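Local coordinates for putative cell wall hydrolase phosphatase-associated protein (Clostridioides difficile, PDB 7CFL) that is an autolysin of which this chain is the NlpC/P60 catalytic domain, a lytic endopeptidase that probably cuts cell-wall peptides as a cysteine peptidase, at residues F20-T23 with L24-K27; S42-T45 with Q46-K50; P58-S61 with R62-S65. All coordinates share one frame; numbering follows the deposited sequence.

Contact 1: F20-T23 with L24-K27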
loop_
_atom_site.group_PDB
_atom_site.type_symbol
_atom_site.label_atom_id
_atom_site.label_comp_id
_atom_site.label_asym_id
_atom_site.label_seq_id
_atom_site.Cartn_x
_atom_site.Cartn_y
_atom_site.Cartn_z
ATOM N N PHE A 20 8.927 0.240 10.359
ATOM C CA PHE A 20 9.813 0.905 9.360
ATOM C C PHE A 20 8.978 1.887 8.527
ATOM O O PHE A 20 9.396 3.024 8.302
ATOM C CB PHE A 20 10.455 -0.112 8.425
ATOM C CG PHE A 20 11.349 0.559 7.426
ATOM C CD1 PHE A 20 12.472 1.245 7.848
ATOM C CD2 PHE A 20 10.969 0.645 6.090
ATOM C CE1 PHE A 20 13.255 1.912 6.912
ATOM C CE2 PHE A 20 11.748 1.321 5.165
ATOM C CZ PHE A 20 12.895 1.945 5.582
ATOM N N ALA A 21 7.811 1.444 8.045
ATOM C CA ALA A 21 6.901 2.262 7.211
ATOM C C ALA A 21 6.537 3.543 7.956
ATOM O O ALA A 21 6.524 4.612 7.316
ATOM C CB ALA A 21 5.662 1.476 6.845
ATOM N N LYS A 22 6.305 3.463 9.269
ATOM C CA LYS A 22 5.889 4.658 10.057
ATOM C C LYS A 22 7.025 5.699 10.127
ATOM O O LYS A 22 6.687 6.900 10.231
ATOM C CB LYS A 22 5.368 4.251 11.433
ATOM C CG LYS A 22 4.011 3.566 11.378
ATOM C CD LYS A 22 3.314 3.569 12.711
ATOM C CE LYS A 22 2.079 2.701 12.682
ATOM N NZ LYS A 22 1.547 2.436 14.033
ATOM N N THR A 23 8.300 5.286 10.041
ATOM C CA THR A 23 9.463 6.228 10.057
ATOM C C THR A 23 9.398 7.128 8.818
ATOM O O THR A 23 10.037 8.206 8.846
ATOM C CB THR A 23 10.856 5.580 10.099
ATOM O OG1 THR A 23 11.189 4.880 8.898
ATOM C CG2 THR A 23 11.076 4.675 11.287
ATOM N N LEU A 24 8.699 6.709 7.763
ATOM C CA LEU A 24 8.624 7.455 6.484
ATOM C C LEU A 24 7.387 8.358 6.431
ATOM O O LEU A 24 7.157 8.955 5.349
ATOM C CB LEU A 24 8.659 6.466 5.321
ATOM C CG LEU A 24 9.841 5.498 5.274
ATOM C CD1 LEU A 24 9.644 4.477 4.177
ATOM C CD2 LEU A 24 11.156 6.231 5.049
ATOM N N LEU A 25 6.540 8.384 7.480
ATOM C CA LEU A 25 5.362 9.294 7.554
ATOM C C LEU A 25 5.813 10.713 7.212
ATOM O O LEU A 25 6.865 11.135 7.730
ATOM C CB LEU A 25 4.698 9.261 8.938
ATOM C CG LEU A 25 3.763 8.065 9.162
ATOM C CD1 LEU A 25 3.492 7.844 10.636
ATOM C CD2 LEU A 25 2.457 8.251 8.412
ATOM N N GLY A 26 5.055 11.377 6.337
ATOM C CA GLY A 26 5.263 12.787 5.983
ATOM C C GLY A 26 6.174 12.935 4.781
ATOM O O GLY A 26 6.347 14.105 4.340
ATOM N N LYS A 27 6.778 11.842 4.283
ATOM C CA LYS A 27 7.745 11.929 3.149
ATOM C C LYS A 27 6.936 12.184 1.885
ATOM O O LYS A 27 5.843 11.650 1.737
ATOM C CB LYS A 27 8.631 10.690 3.064
ATOM C CG LYS A 27 9.579 10.534 4.256
ATOM C CD LYS A 27 10.858 9.833 3.949
ATOM C CE LYS A 27 12.022 10.787 3.863
ATOM N NZ LYS A 27 12.446 11.236 5.206
#
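Phe20 to Lys27 carry the chain out of helix 13-22 through two successive turns, a type I turn from Lys22 to Leu25 and a type II turn from Leu24 to Lys27, in which Gly26 takes a positive phi of 92°. The bonds between the halves span three residues: Leu24 N donates to Ala21 O at 3.1 Å and Leu25 N to Lys22 O. Among the side chains, Phe20 and Leu24 run at a slant to each other. The aromatic CE2 of Phe20 lies 3.9 Å from the methyl CD1 of Leu24. This methyl and Ala21 also meet Phe44 on helix 41-53. With chi1 at 68°, Thr23 tucks its hydroxyl back over the helix, where OG1 donates to Phe20 O at 2.6 Å in the plane of that carbonyl. Thr23 N gives the same oxygen a weak second bond. Leu25 instead folds back over Lys22: its CB and CG each lie 3.3 Å from Lys22 O, and Leu25 CD1 comes within 4.1 Å of Lys22 CB, while the lysine chain runs on extended. The carbonyls of Phe20, Ala21 and Lys22 thus accept nearby N-H groups and, at Phe20, the threonine hydroxyl. Polar bonding follows the backbone and the threonine, whereas Leu24 turns its hydrocarbon inward, consistent with this end of the helix being held to the domain core by apolar contact.

Contact 2: S42-T45 with Q46-K50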
loop_
_atom_site.group_PDB
_atom_site.type_symbol
_atom_site.label_atom_id
_atom_site.label_comp_id
_atom_site.label_asym_id
_atom_site.label_seq_id
_atom_site.Cartn_x
_atom_site.Cartn_y
_atom_site.Cartn_z
ATOM N N SER A 42 3.230 2.447 -5.056
ATOM C CA SER A 42 3.877 1.131 -5.262
ATOM C C SER A 42 5.382 1.226 -4.985
ATOM O O SER A 42 5.974 0.256 -4.548
ATOM C CB SER A 42 3.598 0.657 -6.665
ATOM O OG SER A 42 4.041 1.626 -7.600
ATOM N N GLY A 43 6.003 2.378 -5.226
ATOM C CA GLY A 43 7.423 2.540 -4.874
ATOM C C GLY A 43 7.624 2.490 -3.370
ATOM O O GLY A 43 8.657 1.950 -2.916
ATOM N N PHE A 44 6.644 3.001 -2.623
ATOM C CA PHE A 44 6.614 2.991 -1.150
ATOM C C PHE A 44 6.514 1.560 -0.662
ATOM O O PHE A 44 7.303 1.112 0.178
ATOM C CB PHE A 44 5.420 3.786 -0.634
ATOM C CG PHE A 44 5.274 3.777 0.863
ATOM C CD1 PHE A 44 6.193 4.412 1.686
ATOM C CD2 PHE A 44 4.201 3.118 1.446
ATOM C CE1 PHE A 44 6.038 4.393 3.066
ATOM C CE2 PHE A 44 4.055 3.102 2.824
ATOM C CZ PHE A 44 4.961 3.749 3.631
ATOM N N THR A 45 5.512 0.835 -1.143
ATOM C CA THR A 45 5.370 -0.572 -0.691
ATOM C C THR A 45 6.604 -1.394 -1.081
ATOM O O THR A 45 7.116 -2.116 -0.215
ATOM C CB THR A 45 4.063 -1.196 -1.167
ATOM O OG1 THR A 45 3.970 -1.177 -2.590
ATOM C CG2 THR A 45 2.879 -0.485 -0.571
ATOM N N GLN A 46 7.106 -1.278 -2.321
ATOM C CA GLN A 46 8.347 -1.991 -2.706
ATOM C C GLN A 46 9.471 -1.655 -1.717
ATOM O O GLN A 46 10.190 -2.574 -1.302
ATOM C CB GLN A 46 8.749 -1.713 -4.154
ATOM C CG GLN A 46 9.727 -2.740 -4.696
ATOM C CD GLN A 46 10.244 -2.348 -6.051
ATOM O OE1 GLN A 46 10.816 -1.255 -6.206
ATOM N NE2 GLN A 46 10.142 -3.248 -7.002
ATOM N N TYR A 47 9.761 -0.365 -1.508
ATOM C CA TYR A 47 10.902 0.075 -0.678
ATOM C C TYR A 47 10.766 -0.438 0.765
ATOM O O TYR A 47 11.739 -0.995 1.363
ATOM C CB TYR A 47 10.966 1.596 -0.711
ATOM C CG TYR A 47 12.092 2.171 0.112
ATOM C CD1 TYR A 47 13.397 2.236 -0.375
ATOM C CD2 TYR A 47 11.845 2.699 1.367
ATOM C CE1 TYR A 47 14.414 2.789 0.387
ATOM C CE2 TYR A 47 12.842 3.252 2.139
ATOM C CZ TYR A 47 14.132 3.315 1.640
ATOM O OH TYR A 47 15.098 3.888 2.405
ATOM N N VAL A 48 9.551 -0.321 1.320
ATOM C CA VAL A 48 9.303 -0.745 2.723
ATOM C C VAL A 48 9.578 -2.256 2.806
ATOM O O VAL A 48 10.271 -2.668 3.737
ATOM C CB VAL A 48 7.870 -0.392 3.180
ATOM C CG1 VAL A 48 7.434 -1.219 4.395
ATOM C CG2 VAL A 48 7.711 1.097 3.431
ATOM N N MET A 49 8.991 -3.057 1.916
ATOM C CA MET A 49 9.158 -4.536 1.925
ATOM C C MET A 49 10.631 -4.935 1.802
ATOM O O MET A 49 11.084 -5.820 2.554
ATOM C CB MET A 49 8.315 -5.174 0.818
ATOM C CG MET A 49 6.806 -5.263 1.176
ATOM S SD MET A 49 6.465 -6.062 2.782
ATOM C CE MET A 49 4.782 -5.481 2.991
ATOM N N LYS A 50 11.377 -4.282 0.902
ATOM C CA LYS A 50 12.796 -4.620 0.624
ATOM C C LYS A 50 13.667 -4.262 1.849
ATOM O O LYS A 50 14.535 -5.068 2.200
ATOM C CB LYS A 50 13.271 -3.891 -0.643
ATOM C CG LYS A 50 14.753 -4.044 -0.969
ATOM C CD LYS A 50 15.182 -3.256 -2.194
ATOM C CE LYS A 50 15.332 -1.765 -1.948
ATOM N NZ LYS A 50 15.859 -1.051 -3.140
#
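Phe44 and Val48, one helical turn apart, form the tightly packed part of this stretch of helix 41-53. The valine methyl CG2 sits over one face of the phenylalanine ring, offset toward the rim, in a CH-pi contact 3.9 Å from the ring centroid; its closest ring atom is Phe44 CE1 at 3.7 Å. Phe44 CG stands anti to the backbone N (chi1 177°), which brings one ring face against that methyl. The backbone behind the pair is regular: Val48 N bonds Phe44 O at 2.9 Å, and Met49 N bonds Thr45 O at 3.0 Å. Leu24, Ile107 and Ala109 pack against the phenylalanine, and Ile99 and Val17 against the valine, so this side is buried. The partly exposed side, with Gln46 and Tyr47, is looser within the stretch. Both touch the preceding turn through CB, that of Tyr47 resting 3.2 Å from Gly43 O, while the tyrosine ring is met by Phe39. The amide of Gln46 is nonetheless held, since NE2 bonds the carbonyl of Ile57. Ser42 O receives Gln46 N at 2.9 Å, and Gln64 holds polar atoms of both Ser42 and Thr45. The chemistry is therefore divided: hydrocarbon seats the helix in the core, while amide and hydroxyl groups pair buried polar atoms. In NlpC/P60 enzymes the N-terminal end of such a helix typically carries the nucleophilic cysteine.

Contact 3: P58-S61 with R62-S65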
loop_
_atom_site.group_PDB
_atom_site.type_symbol
_atom_site.label_atom_id
_atom_site.label_comp_id
_atom_site.label_asym_id
_atom_site.label_seq_id
_atom_site.Cartn_x
_atom_site.Cartn_y
_atom_site.Cartn_z
ATOM N N PRO A 58 6.847 -6.772 -6.850
ATOM C CA PRO A 58 6.841 -6.022 -8.108
ATOM C C PRO A 58 6.821 -4.504 -7.930
ATOM O O PRO A 58 6.443 -3.998 -6.894
ATOM C CB PRO A 58 5.540 -6.453 -8.806
ATOM C CG PRO A 58 5.296 -7.856 -8.269
ATOM C CD PRO A 58 5.786 -7.802 -6.838
ATOM N N ARG A 59 7.289 -3.808 -8.970
ATOM C CA ARG A 59 7.391 -2.330 -8.958
ATOM C C ARG A 59 6.024 -1.656 -8.969
ATOM O O ARG A 59 5.887 -0.740 -8.149
ATOM C CB ARG A 59 8.234 -1.830 -10.126
ATOM C CG ARG A 59 8.328 -0.309 -10.218
ATOM C CD ARG A 59 8.895 0.309 -8.955
ATOM N NE ARG A 59 8.954 1.762 -8.963
ATOM C CZ ARG A 59 7.955 2.593 -8.645
ATOM N NH1 ARG A 59 6.752 2.135 -8.293
ATOM N NH2 ARG A 59 8.182 3.899 -8.660
ATOM N N VAL A 60 5.074 -2.057 -9.833
ATOM C CA VAL A 60 3.827 -1.250 -10.026
ATOM C C VAL A 60 2.657 -1.938 -9.315
ATOM O O VAL A 60 2.685 -3.179 -9.148
ATOM C CB VAL A 60 3.506 -0.929 -11.499
ATOM C CG1 VAL A 60 4.653 -0.179 -12.165
ATOM C CG2 VAL A 60 3.140 -2.161 -12.289
ATOM N N SER A 61 1.653 -1.144 -8.978
ATOM C CA SER A 61 0.504 -1.590 -8.145
ATOM C C SER A 61 -0.217 -2.780 -8.797
ATOM O O SER A 61 -0.463 -3.756 -8.054
ATOM C CB SER A 61 -0.430 -0.449 -7.818
ATOM O OG SER A 61 -1.036 0.101 -8.975
ATOM N N ARG A 62 -0.487 -2.740 -10.113
ATOM C CA ARG A 62 -1.252 -3.796 -10.829
ATOM C C ARG A 62 -0.510 -5.134 -10.781
ATOM O O ARG A 62 -1.192 -6.185 -10.743
ATOM C CB ARG A 62 -1.658 -3.380 -12.249
ATOM C CG ARG A 62 -0.523 -3.037 -13.198
ATOM C CD ARG A 62 -0.981 -2.123 -14.332
ATOM N NE ARG A 62 0.162 -1.594 -15.076
ATOM C CZ ARG A 62 0.737 -0.393 -14.915
ATOM N NH1 ARG A 62 0.289 0.488 -14.033
ATOM N NH2 ARG A 62 1.784 -0.074 -15.657
ATOM N N ASP A 63 0.813 -5.128 -10.734
ATOM C CA ASP A 63 1.665 -6.341 -10.668
ATOM C C ASP A 63 1.771 -6.793 -9.202
ATOM O O ASP A 63 1.670 -8.006 -8.939
ATOM C CB ASP A 63 3.032 -6.040 -11.311
ATOM C CG ASP A 63 2.943 -5.797 -12.817
ATOM O OD1 ASP A 63 1.969 -6.231 -13.403
ATOM O OD2 ASP A 63 3.843 -5.119 -13.407
ATOM N N GLN A 64 1.902 -5.872 -8.248
ATOM C CA GLN A 64 1.911 -6.227 -6.805
ATOM C C GLN A 64 0.583 -6.936 -6.494
ATOM O O GLN A 64 0.629 -7.915 -5.757
ATOM C CB GLN A 64 2.115 -5.015 -5.911
ATOM C CG GLN A 64 3.465 -4.324 -6.100
ATOM C CD GLN A 64 3.601 -3.261 -5.043
ATOM O OE1 GLN A 64 2.751 -3.058 -4.182
ATOM N NE2 GLN A 64 4.652 -2.473 -5.153
ATOM N N SER A 65 -0.506 -6.509 -7.128
ATOM C CA SER A 65 -1.874 -7.096 -6.948
ATOM C C SER A 65 -1.937 -8.553 -7.394
ATOM O O SER A 65 -2.988 -9.214 -7.078
ATOM C CB SER A 65 -2.921 -6.250 -7.672
ATOM O OG SER A 65 -4.245 -6.679 -7.360
HETATM O O HOH W 1 5.981 -4.117 -11.986
#
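Gln64 and Pro58 make the side-chain hydrogen bond of this turn: Gln64 NE2 donates to Pro58 O at 2.9 Å, tilted slightly from both the amide and the carbonyl planes. The same NE2 also serves Ser42 O, and Gln64 OE1 pairs with Thr45 OG1, so both ends of the buried amide are engaged and its rotation is fixed. Backbone bonds start the helix. Val60 O accepts Gln64 N at 2.9 Å and, weakly, Asp63 N, while Ser65 N reaches Ser61 O. A water supplies a further link, accepting from Val60 N and donating to Asp63 OD2 at 2.8 Å. Van der Waals contacts complete the account. Pro58 CB packs on Asp63 CB at 3.6 Å. Val60 lies alongside Asp63, pointing the same way, and its CG2 also covers one face of the Arg62 guanidinium, 4.0 Å above the centre. A chi1 of 60° swings the arginine back over the valine. Nearby, Ser61 N binds a citrate ion, probably from the crystallisation liquor, and Arg59 forms salt bridges with Asp40 and Glu34. Val60 occupies the N-cap of helix 61-64 and Asp63 the N3 position. This is the N-terminus of a short helix, with a water between the N3 carboxylate and the N-cap N-H, set beside helix 41-53, whose N-terminal end probably carries the nucleophile, as in other NlpC/P60 domains.

In the fold
From the N terminus the three contacts come in series, without nesting or crossing. None closes a long loop: contacts 1 and 3 are turns at helix ends, contact 2 a turn of helix. Contact 1 lies where the chain leaves helix 13-22, contact 2 within helix 41-53, and contact 3 opens helix 61-64. Contacts 1 and 2 meet by packing, with Phe20 CZ 3.7 Å from Tyr47 CE2. Contacts 2 and 3 are joined by polar side-chain bonds through Gln64. Contacts 1 and 3, with centres about 20 Å apart, do not touch and lie on opposite sides of the chain's centre. Helix 41-53 thus bridges them, with its buried side against strands 96-102 and 105-110 of the antiparallel sheet.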